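Local coordinates for protein hydrazine synthase subunit alpha (Candidatus Kuenenia stuttgartiensis, PDB 5C2V) that helps make hydrazine as the subunit of hydrazine synthase that condenses hydroxylamine with ammonia, and carries two heme c groups, at residues 286-291 with 337-342; 236-241 with 395-400. All blocks are in the same frame, centred on the assembly; numbering follows the deposited sequence.

How the contacts relate
Contact 1 lies within the six-bladed beta-propeller of the N-terminal domain; contact 2 joins a blade of it to the loop after strand 381-387. Their centres are about 20 Å apart. Contact 1 brings together the first strands of two successive four-stranded blades, 285-291 and 336-342. Contact 2 lies at the hairpin turn between strands 228-233 and 239-245 of the preceding blade. Along the chain the order is 236-241, 286-291, 337-342, 395-400, so both segments of contact 1 fall between those of contact 2. The two meet where Leu240 CD2 packs 3.8 Å from Ile291 CG1. Contact 1 thus concerns blade-to-blade packing, whereas contact 2 ties the propeller to a segment that also touches the gamma subunit.

Contact 1: residues 286-291 with 337-342; sequences RSQAKI and YRSPYP
Gln288 reaches across from one blade and Ser339 receives it on the next, both at residues with positive phi where their strands bend. With CG beside its own backbone N and the chain extended beyond, the amide brings OE1 to 2.6 Å from Ser339 N. The hydrogen bond is moderately bent, 147° at the hydrogen, and its donor is tilted 22° from the carbonyl plane. Ser339 OG adds a weak second bond to the same oxygen. A glutamine suits the place because its side chain spans the separation between the two chains and offers an amide oxygen to the Ser339 N-H. Just beyond, strands 289-291 and 337-342 run nearly parallel, 11° apart, with their axes 6.9 Å from each other.

The most extensive packing is round Gln288 and Lys290. The CD and CE of Lys290 lie beside Pro340 O, CE comes obliquely to within 3.5 Å of CD2 on the Tyr341 ring, and CB rests 3.8 Å from Pro342 CD. The methylenes thus lie between the Pro340 carbonyl, the Tyr341 ring and the Pro342 ring; the chain bends at its end, and the amine makes a cation-pi contact with Trp232. Contact is looser at Ile291, whose O is 4.1 Å from Pro342 CB and whose side chain points away. Gln288 and Lys290 are the partly exposed members; the prolines, Ser339 and Tyr341 are buried.

Strand 297-303 pairs antiparallel with 285-291 in the same blade, its Val301 packing on Gln288 and Pro340. Beyond Ser339 and Tyr341 lies strand 381-387, so 336-342 sits between strands 285-291 and 381-387 of its two neighbouring blades.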
loop_
_atom_site.group_PDB
_atom_site.type_symbol
_atom_site.label_atom_id
_atom_site.label_comp_id
_atom_site.label_asym_id
_atom_site.label_seq_id
_atom_site.Cartn_x
_atom_site.Cartn_y
_atom_site.Cartn_z
ATOM N N ARG D 286 -3.504 -17.294 -1.027
ATOM C CA ARG D 286 -3.639 -18.011 -2.290
ATOM C C ARG D 286 -3.408 -19.498 -2.060
ATOM O O ARG D 286 -2.292 -19.915 -1.754
ATOM C CB ARG D 286 -2.659 -17.462 -3.329
ATOM C CG ARG D 286 -2.640 -15.941 -3.410
ATOM C CD ARG D 286 -1.640 -15.443 -4.442
ATOM N NE ARG D 286 -1.223 -14.069 -4.170
ATOM C CZ ARG D 286 -1.778 -12.995 -4.720
ATOM N NH1 ARG D 286 -2.777 -13.127 -5.581
ATOM N NH2 ARG D 286 -1.331 -11.785 -4.410
ATOM N N SER D 287 -4.458 -20.301 -2.206
ATOM C CA SER D 287 -4.337 -21.726 -1.898
ATOM C C SER D 287 -5.093 -22.614 -2.879
ATOM O O SER D 287 -5.901 -22.130 -3.667
ATOM C CB SER D 287 -4.826 -22.003 -0.475
ATOM O OG SER D 287 -6.226 -21.807 -0.368
ATOM N N GLN D 288 -4.809 -23.914 -2.818
ATOM C CA GLN D 288 -5.508 -24.919 -3.617
ATOM C C GLN D 288 -5.406 -24.623 -5.110
ATOM O O GLN D 288 -6.390 -24.713 -5.843
ATOM C CB GLN D 288 -6.975 -25.008 -3.183
ATOM C CG GLN D 288 -7.151 -25.336 -1.705
ATOM C CD GLN D 288 -8.542 -25.019 -1.190
ATOM O OE1 GLN D 288 -9.472 -24.816 -1.967
ATOM N NE2 GLN D 288 -8.688 -24.974 0.130
ATOM N N ALA D 289 -4.201 -24.275 -5.549
ATOM C CA ALA D 289 -3.962 -23.896 -6.937
ATOM C C ALA D 289 -3.886 -25.108 -7.860
ATOM O O ALA D 289 -3.171 -26.072 -7.584
ATOM C CB ALA D 289 -2.684 -23.076 -7.042
ATOM N N LYS D 290 -4.637 -25.049 -8.956
ATOM C CA LYS D 290 -4.591 -26.077 -9.988
ATOM C C LYS D 290 -4.558 -25.415 -11.362
ATOM O O LYS D 290 -4.814 -24.217 -11.484
ATOM C CB LYS D 290 -5.785 -27.026 -9.869
ATOM C CG LYS D 290 -5.848 -27.772 -8.544
ATOM C CD LYS D 290 -6.957 -28.810 -8.532
ATOM C CE LYS D 290 -7.150 -29.388 -7.139
ATOM N NZ LYS D 290 -5.897 -29.990 -6.605
ATOM N N ILE D 291 -4.239 -26.189 -12.395
ATOM C CA ILE D 291 -4.069 -25.633 -13.733
ATOM C C ILE D 291 -5.030 -26.250 -14.749
ATOM O O ILE D 291 -5.185 -27.470 -14.808
ATOM C CB ILE D 291 -2.620 -25.820 -14.229
ATOM C CG1 ILE D 291 -1.632 -25.337 -13.166
ATOM C CG2 ILE D 291 -2.403 -25.087 -15.544
ATOM C CD1 ILE D 291 -0.183 -25.449 -13.576
ATOM N N TYR D 337 -16.248 -19.817 -2.284
ATOM C CA TYR D 337 -15.742 -20.912 -3.105
ATOM C C TYR D 337 -14.501 -21.553 -2.493
ATOM O O TYR D 337 -13.711 -20.890 -1.820
ATOM C CB TYR D 337 -15.416 -20.417 -4.516
ATOM C CG TYR D 337 -16.621 -20.037 -5.345
ATOM C CD1 TYR D 337 -17.266 -18.822 -5.155
ATOM C CD2 TYR D 337 -17.105 -20.889 -6.329
ATOM C CE1 TYR D 337 -18.366 -18.470 -5.916
ATOM C CE2 TYR D 337 -18.204 -20.546 -7.094
ATOM C CZ TYR D 337 -18.829 -19.335 -6.884
ATOM O OH TYR D 337 -19.923 -18.989 -7.643
ATOM N N ARG D 338 -14.336 -22.849 -2.735
ATOM C CA ARG D 338 -13.152 -23.576 -2.298
ATOM C C ARG D 338 -12.945 -24.831 -3.145
ATOM O O ARG D 338 -13.882 -25.331 -3.776
ATOM C CB ARG D 338 -13.264 -23.948 -0.816
ATOM C CG ARG D 338 -14.314 -25.006 -0.527
ATOM C CD ARG D 338 -14.625 -25.131 0.955
ATOM N NE ARG D 338 -13.477 -25.570 1.739
ATOM C CZ ARG D 338 -13.535 -25.880 3.032
ATOM N NH1 ARG D 338 -14.688 -25.803 3.682
ATOM N NH2 ARG D 338 -12.441 -26.271 3.673
ATOM N N SER D 339 -11.708 -25.320 -3.153
ATOM C CA SER D 339 -11.338 -26.574 -3.812
ATOM C C SER D 339 -11.808 -26.703 -5.264
ATOM O O SER D 339 -12.635 -27.562 -5.571
ATOM C CB SER D 339 -11.878 -27.753 -3.002
ATOM O OG SER D 339 -11.491 -27.656 -1.641
ATOM N N PRO D 340 -11.284 -25.853 -6.162
ATOM C CA PRO D 340 -11.638 -25.982 -7.580
ATOM C C PRO D 340 -10.913 -27.151 -8.244
ATOM O O PRO D 340 -9.757 -27.410 -7.911
ATOM C CB PRO D 340 -11.186 -24.647 -8.170
ATOM C CG PRO D 340 -10.024 -24.254 -7.321
ATOM C CD PRO D 340 -10.325 -24.757 -5.930
ATOM N N TYR D 341 -11.577 -27.848 -9.162
ATOM C CA TYR D 341 -10.947 -28.968 -9.857
ATOM C C TYR D 341 -11.201 -28.964 -11.364
ATOM O O TYR D 341 -12.210 -29.495 -11.825
ATOM C CB TYR D 341 -11.406 -30.300 -9.267
ATOM C CG TYR D 341 -10.386 -31.393 -9.471
ATOM C CD1 TYR D 341 -10.333 -32.107 -10.660
ATOM C CD2 TYR D 341 -9.456 -31.692 -8.485
ATOM C CE1 TYR D 341 -9.394 -33.098 -10.855
ATOM C CE2 TYR D 341 -8.513 -32.681 -8.669
ATOM C CZ TYR D 341 -8.487 -33.380 -9.856
ATOM O OH TYR D 341 -7.549 -34.365 -10.041
ATOM N N PRO D 342 -10.287 -28.352 -12.134
ATOM C CA PRO D 342 -10.405 -28.303 -13.596
ATOM C C PRO D 342 -10.380 -29.691 -14.237
ATOM O O PRO D 342 -9.690 -30.587 -13.747
ATOM C CB PRO D 342 -9.175 -27.490 -14.029
ATOM C CG PRO D 342 -8.660 -26.839 -12.781
ATOM C CD PRO D 342 -9.027 -27.755 -11.662
#

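Contact 2: residues 236-241 with 395-400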
loop_
_atom_site.group_PDB
_atom_site.type_symbol
_atom_site.label_atom_id
_atom_site.label_comp_id
_atom_site.label_asym_id
_atom_site.label_seq_id
_atom_site.Cartn_x
_atom_site.Cartn_y
_atom_site.Cartn_z
ATOM N N ASP D 236 4.815 -29.046 -17.298
ATOM C CA ASP D 236 6.178 -29.417 -17.677
ATOM C C ASP D 236 6.842 -30.358 -16.665
ATOM O O ASP D 236 8.027 -30.666 -16.789
ATOM C CB ASP D 236 7.042 -28.169 -17.884
ATOM C CG ASP D 236 6.781 -27.093 -16.853
ATOM O OD1 ASP D 236 6.808 -27.399 -15.643
ATOM O OD2 ASP D 236 6.553 -25.935 -17.260
ATOM N N GLY D 237 6.081 -30.811 -15.672
ATOM C CA GLY D 237 6.581 -31.800 -14.731
ATOM C C GLY D 237 7.266 -31.317 -13.463
ATOM O O GLY D 237 8.154 -31.992 -12.941
ATOM N N ASN D 238 6.870 -30.148 -12.969
ATOM C CA ASN D 238 7.354 -29.672 -11.675
ATOM C C ASN D 238 6.227 -29.589 -10.645
ATOM O O ASN D 238 5.071 -29.885 -10.952
ATOM C CB ASN D 238 8.034 -28.312 -11.827
ATOM C CG ASN D 238 9.157 -28.336 -12.844
ATOM O OD1 ASN D 238 10.311 -28.599 -12.504
ATOM N ND2 ASN D 238 8.824 -28.064 -14.100
ATOM N N ILE D 239 6.569 -29.184 -9.425
ATOM C CA ILE D 239 5.600 -29.120 -8.335
ATOM C C ILE D 239 5.102 -27.696 -8.092
ATOM O O ILE D 239 5.877 -26.810 -7.732
ATOM C CB ILE D 239 6.193 -29.667 -7.021
ATOM C CG1 ILE D 239 6.797 -31.055 -7.243
ATOM C CG2 ILE D 239 5.131 -29.706 -5.930
ATOM C CD1 ILE D 239 5.799 -32.093 -7.709
ATOM N N LEU D 240 3.803 -27.495 -8.290
ATOM C CA LEU D 240 3.163 -26.201 -8.072
ATOM C C LEU D 240 2.550 -26.132 -6.678
ATOM O O LEU D 240 1.802 -27.025 -6.284
ATOM C CB LEU D 240 2.085 -25.957 -9.130
ATOM C CG LEU D 240 1.251 -24.679 -9.017
ATOM C CD1 LEU D 240 2.001 -23.486 -9.588
ATOM C CD2 LEU D 240 -0.095 -24.853 -9.704
ATOM N N PHE D 241 2.859 -25.074 -5.932
ATOM C CA PHE D 241 2.347 -24.959 -4.570
ATOM C C PHE D 241 2.295 -23.524 -4.049
ATOM O O PHE D 241 2.686 -22.578 -4.735
ATOM C CB PHE D 241 3.187 -25.819 -3.618
ATOM C CG PHE D 241 4.629 -25.398 -3.525
ATOM C CD1 PHE D 241 5.541 -25.780 -4.494
ATOM C CD2 PHE D 241 5.074 -24.637 -2.456
ATOM C CE1 PHE D 241 6.868 -25.400 -4.408
ATOM C CE2 PHE D 241 6.401 -24.255 -2.364
ATOM C CZ PHE D 241 7.298 -24.638 -3.341
ATOM N N ARG D 395 6.241 -35.168 -17.055
ATOM C CA ARG D 395 7.642 -35.550 -17.177
ATOM C C ARG D 395 8.311 -35.613 -15.810
ATOM O O ARG D 395 7.997 -34.818 -14.924
ATOM C CB ARG D 395 8.375 -34.559 -18.082
ATOM C CG ARG D 395 7.632 -34.272 -19.374
ATOM C CD ARG D 395 8.072 -32.965 -20.008
ATOM N NE ARG D 395 7.238 -32.630 -21.159
ATOM C CZ ARG D 395 7.681 -32.021 -22.253
ATOM N NH1 ARG D 395 8.957 -31.674 -22.349
ATOM N NH2 ARG D 395 6.849 -31.759 -23.251
ATOM N N TRP D 396 9.225 -36.562 -15.631
ATOM C CA TRP D 396 9.980 -36.633 -14.387
ATOM C C TRP D 396 11.402 -36.127 -14.605
ATOM O O TRP D 396 12.120 -36.599 -15.488
ATOM C CB TRP D 396 9.978 -38.056 -13.814
ATOM C CG TRP D 396 10.729 -39.078 -14.613
ATOM C CD1 TRP D 396 10.272 -39.770 -15.696
ATOM C CD2 TRP D 396 12.063 -39.544 -14.371
ATOM N NE1 TRP D 396 11.243 -40.628 -16.153
ATOM C CE2 TRP D 396 12.352 -40.509 -15.356
ATOM C CE3 TRP D 396 13.042 -39.235 -13.422
ATOM C CZ2 TRP D 396 13.579 -41.167 -15.418
ATOM C CZ3 TRP D 396 14.259 -39.888 -13.486
ATOM C CH2 TRP D 396 14.517 -40.844 -14.477
ATOM N N ILE D 397 11.791 -35.148 -13.797
ATOM C CA ILE D 397 13.074 -34.473 -13.947
ATOM C C ILE D 397 14.175 -35.197 -13.177
ATOM O O ILE D 397 13.941 -35.718 -12.087
ATOM C CB ILE D 397 12.985 -33.007 -13.470
ATOM C CG1 ILE D 397 11.738 -32.332 -14.048
ATOM C CG2 ILE D 397 14.238 -32.231 -13.852
ATOM C CD1 ILE D 397 11.699 -32.309 -15.562
ATOM N N ASN D 398 15.371 -35.232 -13.756
ATOM C CA ASN D 398 16.516 -35.882 -13.131
ATOM C C ASN D 398 16.944 -35.205 -11.833
ATOM O O ASN D 398 17.143 -33.990 -11.793
ATOM C CB ASN D 398 17.697 -35.920 -14.103
ATOM C CG ASN D 398 17.423 -36.781 -15.320
ATOM O OD1 ASN D 398 17.662 -37.988 -15.306
ATOM N ND2 ASN D 398 16.922 -36.162 -16.383
ATOM N N THR D 399 17.087 -35.997 -10.775
ATOM C CA THR D 399 17.522 -35.480 -9.483
ATOM C C THR D 399 18.993 -35.785 -9.219
ATOM O O THR D 399 19.457 -36.908 -9.412
ATOM C CB THR D 399 16.678 -36.051 -8.329
ATOM O OG1 THR D 399 17.318 -35.758 -7.080
ATOM C CG2 THR D 399 16.524 -37.559 -8.469
ATOM N N PHE D 400 19.729 -34.763 -8.796
ATOM C CA PHE D 400 21.139 -34.916 -8.468
ATOM C C PHE D 400 21.382 -35.103 -6.970
ATOM O O PHE D 400 22.524 -35.089 -6.513
ATOM C CB PHE D 400 21.933 -33.731 -9.014
ATOM C CG PHE D 400 22.145 -33.795 -10.500
ATOM C CD1 PHE D 400 21.172 -33.341 -11.377
ATOM C CD2 PHE D 400 23.304 -34.347 -11.019
ATOM C CE1 PHE D 400 21.363 -33.417 -12.745
ATOM C CE2 PHE D 400 23.500 -34.426 -12.385
ATOM C CZ PHE D 400 22.529 -33.961 -13.249
#
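Arg395, Gly237 and Asp236 contribute the most buried surface here, and their meeting is largely one of main chain against main chain. Residues 236-238 form the turn between strands 228-233 and 239-245 of a propeller blade, while 395-400 also lies against the gamma subunit. Gly237 CA approaches Arg395 O at 3.3 Å in a CA-H...O contact, with an angle of 133° at the hydrogen. Glycine fits because the turn takes a left-handed conformation at this point (phi 91°) and its bare alpha carbon can lie directly against the carbonyl.

Arg395 follows the turn with its aliphatic part. CG stands beside the backbone N (chi1 -48°) and the chain is extended from there to NE, which carries CD past Asp236 O at 4.0 Å and sends the guanidinium group onward. That group donates to Thr16 O and to Ala54 O of the gamma subunit, so a long arginine both covers the turn and reaches the neighbouring chain.

Asp236 shows only its main-chain oxygen to the other segment; its side chain leaves the backbone away from 395-400, and the carboxylate holds the turn from within. OD1 accepts Asn238 ND2 at 2.6 Å, from above the carboxylate plane but in the plane of the amide, and is also bonded to Thr234 OG1. Ile397 completes the interface, its CG1 3.8 Å from Gly237 O.

Gly237 O and Arg395 O lie 3.5 Å apart, two acceptors that cannot bond each other. Tyr131 OH hydrogen-bonds Gly237 O and, weakly, Arg395 O; its one proton must be shared or favour Gly237 O, while Ile397 N donates to the hydroxyl oxygen. The two segments are therefore joined through a shared third residue, and their direct contact consists of aliphatic carbons against carbonyl oxygens and one CA-H...O approach.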